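Local coordinates for coatomer subunit delta (Saccharomyces cerevisiae, PDB 5FJZ), which forms part of the coatomer coat of Golgi vesicles that return dilysine-tagged proteins to the ER, its mu-homology domain here holding a tryptophan-motif peptide of Dsl1, at residues 73-81 / 86-94. Residues are numbered along the deposited sequence; the frame is centred on the assembly and turned at random.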
ATOM      1  N   THR A  73     -19.569 -14.602  -1.083  1.00 18.93           N
ATOM      2  CA  THR A  73     -19.353 -15.427   0.093  1.00 22.77           C
ATOM      3  C   THR A  73     -17.873 -15.858   0.142  1.00 19.55           C
ATOM      4  O   THR A  73     -17.138 -15.943  -0.846  1.00 20.95           O
ATOM      5  CB  THR A  73     -20.197 -16.736   0.118  1.00 22.73           C
ATOM      6  OG1 THR A  73     -20.035 -17.372  -1.145  1.00 21.78           O
ATOM      7  CG2 THR A  73     -21.669 -16.458   0.421  1.00 22.66           C
ATOM      8  N   HIS A  74     -17.424 -15.989   1.349  1.00 20.63           N
ATOM      9  CA  HIS A  74     -16.052 -16.467   1.577  1.00 22.72           C
ATOM     10  C   HIS A  74     -15.878 -17.813   0.887  1.00 20.65           C
ATOM     11  O   HIS A  74     -16.847 -18.616   0.851  1.00 23.32           O
ATOM     12  CB  HIS A  74     -15.837 -16.544   3.081  1.00 22.47           C
ATOM     13  CG  HIS A  74     -14.470 -16.975   3.454  1.00 25.70           C
ATOM     14  ND1 HIS A  74     -14.066 -18.285   3.373  1.00 25.60           N
ATOM     15  CD2 HIS A  74     -13.402 -16.263   3.856  1.00 27.38           C
ATOM     16  CE1 HIS A  74     -12.811 -18.374   3.783  1.00 27.48           C
ATOM     17  NE2 HIS A  74     -12.381 -17.164   4.063  1.00 30.95           N
ATOM     18  N   PRO A  75     -14.673 -18.100   0.325  1.00 22.04           N
ATOM     19  CA  PRO A  75     -14.453 -19.432  -0.289  1.00 23.78           C
ATOM     20  C   PRO A  75     -14.937 -20.655   0.492  1.00 19.94           C
ATOM     21  O   PRO A  75     -15.485 -21.595  -0.131  1.00 21.93           O
ATOM     22  CB  PRO A  75     -12.962 -19.485  -0.517  1.00 23.81           C
ATOM     23  CG  PRO A  75     -12.569 -18.087  -0.657  1.00 26.37           C
ATOM     24  CD  PRO A  75     -13.508 -17.236   0.154  1.00 23.27           C
ATOM     25  N   ASN A  76     -14.877 -20.634   1.810  1.00 22.21           N
ATOM     26  CA  ASN A  76     -15.352 -21.733   2.661  1.00 28.23           C
ATOM     27  C   ASN A  76     -16.833 -21.750   2.977  1.00 27.11           C
ATOM     28  O   ASN A  76     -17.308 -22.658   3.648  1.00 27.14           O
ATOM     29  CB  ASN A  76     -14.636 -21.782   4.020  1.00 28.15           C
ATOM     30  CG  ASN A  76     -13.123 -21.921   3.889  1.00 33.15           C
ATOM     31  OD1 ASN A  76     -12.346 -21.373   4.686  1.00 34.57           O
ATOM     32  ND2 ASN A  76     -12.701 -22.639   2.893  1.00 34.24           N
ATOM     33  N   ILE A  77     -17.567 -20.763   2.506  1.00 27.59           N
ATOM     34  CA  ILE A  77     -18.986 -20.619   2.798  1.00 24.41           C
ATOM     35  C   ILE A  77     -19.667 -21.154   1.529  1.00 20.68           C
ATOM     36  O   ILE A  77     -19.229 -20.935   0.410  1.00 22.72           O
ATOM     37  CB  ILE A  77     -19.373 -19.127   3.074  1.00 23.60           C
ATOM     38  CG1 ILE A  77     -18.745 -18.667   4.373  1.00 24.37           C
ATOM     39  CG2 ILE A  77     -20.879 -18.917   3.103  1.00 27.76           C
ATOM     40  CD1 ILE A  77     -19.192 -19.380   5.629  1.00 23.04           C
ATOM     41  N   ASP A  78     -20.790 -21.809   1.742  1.00 27.20           N
ATOM     42  CA  ASP A  78     -21.615 -22.413   0.679  1.00 29.13           C
ATOM     43  C   ASP A  78     -22.516 -21.357  -0.050  1.00 28.10           C
ATOM     44  O   ASP A  78     -23.504 -20.862   0.525  1.00 27.43           O
ATOM     45  CB  ASP A  78     -22.496 -23.463   1.352  1.00 31.91           C
ATOM     46  CG  ASP A  78     -23.439 -24.193   0.368  1.00 37.11           C
ATOM     47  OD1 ASP A  78     -23.441 -23.902  -0.837  1.00 33.66           O
ATOM     48  OD2 ASP A  78     -24.233 -25.011   0.880  1.00 39.44           O
ATOM     49  N   LYS A  79     -22.081 -20.970  -1.242  1.00 28.37           N
ATOM     50  CA  LYS A  79     -22.756 -19.925  -2.023  1.00 31.53           C
ATOM     51  C   LYS A  79     -24.192 -20.306  -2.342  1.00 34.31           C
ATOM     52  O   LYS A  79     -25.104 -19.475  -2.233  1.00 26.48           O
ATOM     53  CB  LYS A  79     -21.962 -19.643  -3.297  1.00 28.85           C
ATOM     54  CG  LYS A  79     -22.498 -18.533  -4.198  1.00 32.66           C
ATOM     55  CD  LYS A  79     -23.032 -17.343  -3.369  1.00 39.58           C
ATOM     56  CE  LYS A  79     -22.184 -16.091  -3.468  1.00 42.90           C
ATOM     57  NZ  LYS A  79     -22.367 -15.456  -4.798  1.00 43.13           N
ATOM     58  N   GLN A  80     -24.416 -21.586  -2.670  1.00 41.14           N
ATOM     59  CA  GLN A  80     -25.782 -22.026  -3.056  1.00 35.24           C
ATOM     60  C   GLN A  80     -26.763 -21.903  -1.940  1.00 33.17           C
ATOM     61  O   GLN A  80     -27.883 -21.422  -2.176  1.00 34.06           O
ATOM     62  CB  GLN A  80     -25.773 -23.474  -3.567  1.00 39.26           C
ATOM     63  CG  GLN A  80     -24.862 -23.702  -4.736  1.00 42.21           C
ATOM     64  CD  GLN A  80     -25.409 -22.954  -5.922  1.00 49.52           C
ATOM     65  OE1 GLN A  80     -25.469 -21.750  -5.842  1.00 54.24           O
ATOM     66  NE2 GLN A  80     -25.869 -23.644  -6.998  1.00 49.08           N
ATOM     67  N   SER A  81     -26.389 -22.305  -0.722  1.00 31.98           N
ATOM     68  CA  SER A  81     -27.252 -22.089   0.460  1.00 34.88           C
ATOM     69  C   SER A  81     -27.522 -20.598   0.792  1.00 30.48           C
ATOM     70  O   SER A  81     -28.596 -20.262   1.276  1.00 29.63           O
ATOM     71  CB  SER A  81     -26.669 -22.707   1.717  1.00 37.51           C
ATOM     72  OG  SER A  81     -26.624 -24.099   1.578  1.00 50.04           O
ATOM     73  N   LYS A  86     -30.784 -17.810   2.174  1.00 27.37           N
ATOM     74  CA  LYS A  86     -30.239 -16.695   2.986  1.00 26.47           C
ATOM     75  C   LYS A  86     -29.528 -17.190   4.199  1.00 25.31           C
ATOM     76  O   LYS A  86     -29.656 -16.610   5.278  1.00 24.38           O
ATOM     77  CB  LYS A  86     -31.375 -15.708   3.321  1.00 29.50           C
ATOM     78  CG  LYS A  86     -32.180 -15.290   2.100  1.00 33.72           C
ATOM     79  CD  LYS A  86     -33.235 -14.196   2.392  1.00 43.27           C
ATOM     80  CE  LYS A  86     -34.237 -14.074   1.213  1.00 44.99           C
ATOM     81  NZ  LYS A  86     -35.103 -12.851   1.351  1.00 53.41           N
ATOM     82  N   LEU A  87     -28.874 -18.319   4.014  1.00 24.68           N
ATOM     83  CA  LEU A  87     -28.221 -19.099   5.084  1.00 28.16           C
ATOM     84  C   LEU A  87     -26.729 -18.997   4.913  1.00 21.46           C
ATOM     85  O   LEU A  87     -26.245 -19.005   3.808  1.00 28.16           O
ATOM     86  CB  LEU A  87     -28.672 -20.544   4.968  1.00 31.08           C
ATOM     87  CG  LEU A  87     -28.438 -21.355   6.230  1.00 36.68           C
ATOM     88  CD1 LEU A  87     -29.337 -20.860   7.374  1.00 37.27           C
ATOM     89  CD2 LEU A  87     -28.719 -22.812   5.858  1.00 38.37           C
ATOM     90  N   ILE A  88     -26.041 -18.671   5.996  1.00 27.14           N
ATOM     91  CA  ILE A  88     -24.583 -18.694   6.003  1.00 25.74           C
ATOM     92  C   ILE A  88     -24.211 -20.020   6.678  1.00 23.34           C
ATOM     93  O   ILE A  88     -24.485 -20.177   7.859  1.00 29.14           O
ATOM     94  CB  ILE A  88     -24.017 -17.504   6.806  1.00 23.45           C
ATOM     95  CG1 ILE A  88     -24.351 -16.153   6.140  1.00 24.18           C
ATOM     96  CG2 ILE A  88     -22.522 -17.592   6.983  1.00 25.16           C
ATOM     97  CD1 ILE A  88     -23.868 -16.001   4.712  1.00 27.98           C
ATOM     98  N   SER A  89     -23.490 -20.845   5.937  1.00 23.54           N
ATOM     99  CA  SER A  89     -23.168 -22.236   6.315  1.00 27.52           C
ATOM    100  C   SER A  89     -21.882 -22.601   5.612  1.00 25.12           C
ATOM    101  O   SER A  89     -21.588 -22.072   4.531  1.00 25.17           O
ATOM    102  CB  SER A  89     -24.291 -23.179   5.881  1.00 28.15           C
ATOM    103  OG  SER A  89     -24.303 -23.339   4.451  1.00 27.86           O
ATOM    104  N   LEU A  90     -21.113 -23.538   6.182  1.00 28.87           N
ATOM    105  CA  LEU A  90     -19.857 -23.997   5.540  1.00 28.15           C
ATOM    106  C   LEU A  90     -20.077 -24.847   4.295  1.00 27.85           C
ATOM    107  O   LEU A  90     -21.027 -25.601   4.225  1.00 28.79           O
ATOM    108  CB  LEU A  90     -18.996 -24.739   6.569  1.00 29.11           C
ATOM    109  CG  LEU A  90     -18.480 -23.814   7.668  1.00 30.74           C
ATOM    110  CD1 LEU A  90     -17.906 -24.622   8.802  1.00 36.24           C
ATOM    111  CD2 LEU A  90     -17.420 -22.869   7.132  1.00 35.08           C
ATOM    112  N   ARG A  91     -19.201 -24.681   3.303  1.00 32.67           N
ATOM    113  CA  ARG A  91     -19.257 -25.461   2.043  1.00 33.19           C
ATOM    114  C   ARG A  91     -18.876 -26.942   2.366  1.00 36.49           C
ATOM    115  O   ARG A  91     -19.505 -27.861   1.860  1.00 30.11           O
ATOM    116  CB  ARG A  91     -18.614 -24.699   0.782  1.00 38.84           C
ATOM    117  CG  ARG A  91     -17.139 -24.797   0.449  1.00 43.20           C
ATOM    118  CD  ARG A  91     -16.804 -24.548  -1.057  1.00 43.99           C
ATOM    119  NE  ARG A  91     -17.380 -23.289  -1.545  1.00 46.31           N
ATOM    120  CZ  ARG A  91     -18.330 -23.111  -2.485  1.00 47.76           C
ATOM    121  NH1 ARG A  91     -18.852 -24.134  -3.153  1.00 43.52           N
ATOM    122  NH2 ARG A  91     -18.791 -21.862  -2.767  1.00 46.74           N
ATOM    123  N   ASP A  92     -17.994 -27.182   3.341  1.00 33.93           N
ATOM    124  CA  ASP A  92     -17.709 -28.562   3.862  1.00 36.14           C
ATOM    125  C   ASP A  92     -18.531 -28.841   5.085  1.00 28.65           C
ATOM    126  O   ASP A  92     -18.253 -28.321   6.164  1.00 28.06           O
ATOM    127  CB  ASP A  92     -16.217 -28.676   4.208  1.00 36.59           C
ATOM    128  CG  ASP A  92     -15.794 -30.090   4.624  1.00 37.88           C
ATOM    129  OD1 ASP A  92     -16.596 -30.907   5.152  1.00 37.81           O
ATOM    130  OD2 ASP A  92     -14.582 -30.346   4.463  1.00 38.56           O
ATOM    131  N   LYS A  93     -19.570 -29.673   4.956  1.00 32.02           N
ATOM    132  CA  LYS A  93     -20.581 -29.806   6.049  1.00 37.49           C
ATOM    133  C   LYS A  93     -20.020 -30.580   7.264  1.00 32.53           C
ATOM    134  O   LYS A  93     -20.592 -30.577   8.328  1.00 35.16           O
ATOM    135  CB  LYS A  93     -21.851 -30.481   5.516  1.00 42.48           C
ATOM    136  CG  LYS A  93     -22.461 -29.835   4.260  1.00 49.69           C
ATOM    137  CD  LYS A  93     -22.850 -28.362   4.431  1.00 55.75           C
ATOM    138  CE  LYS A  93     -23.998 -28.163   5.433  1.00 61.19           C
ATOM    139  NZ  LYS A  93     -24.922 -27.020   5.129  1.00 57.00           N
ATOM    140  N   SER A  94     -18.874 -31.241   7.113  1.00 31.83           N
ATOM    141  CA  SER A  94     -18.294 -31.870   8.273  1.00 34.30           C
ATOM    142  C   SER A  94     -17.467 -30.897   9.136  1.00 32.59           C
ATOM    143  O   SER A  94     -17.012 -31.295  10.168  1.00 32.62           O
ATOM    144  CB  SER A  94     -17.366 -33.025   7.871  1.00 38.66           C
ATOM    145  OG  SER A  94     -16.111 -32.553   7.447  1.00 38.76           O
TER
HETATM  146  O   HOH W   1     -18.161 -19.225  -1.355  1.00 27.10           O
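The guanidinium of Arg91 lies with one face over CA of Asp78, while Pro75 O and a water meet its edge in plane; Tyr213 of the second subunit adds a cation-pi contact. The other flat group, the His74 ring, has Pro75 CD over one face, 3.4 Å above the plane and toward the rim, and Asn76 CA at its edge; an aromatic side chain of the bound peptide stacks on the ring, and His74 ND1 accepts from Asn76 N. Arg91 NE donates to Pro75 O at 2.9 Å, nearly in line with the carbonyl bond. Arg91 NH2 donates to the ordered water, which sits within hydrogen-bonding distance of Thr73 OG1, His74 O and Ile77 O, and forms a salt bridge with Asp215 OD2 of the second subunit. Chi1 of Arg91 (88°) sets CG between the backbone N and the carbonyl carbon, and a bend at chi3 brings the guanidinium to the carbonyls of the type I turn from His74 to Ile77. Replacing Arg91 by an alanine is likely to leave Pro75 O without this donor, the water without one of its partners and Asp215 of the second subunit without its charged mate.

Within this mu-homology domain segment 73-81 runs into helix 79-85, the chain returns along 86-94, and a single beta bridge, Ile77 with Leu90, ties the two together. Asp78 N donates almost straight to Ser89 O at 2.9 Å, and Arg91 N to Asn76 O at 2.8 Å, the latter from above the carbonyl plane. Asp78 is also the N-cap of the helix: OD1 takes weak bonds from Gln80 N and Ser81 N, and Asp78 OD2 accepts from Ser81 OG at 2.7 Å. Next to the bridge, Ile77 CD1 touches Ile88 CG2 at 4.0 Å and Leu90 CD2 at 4.2 Å, against Val106 of strand 104-113 and Phe97.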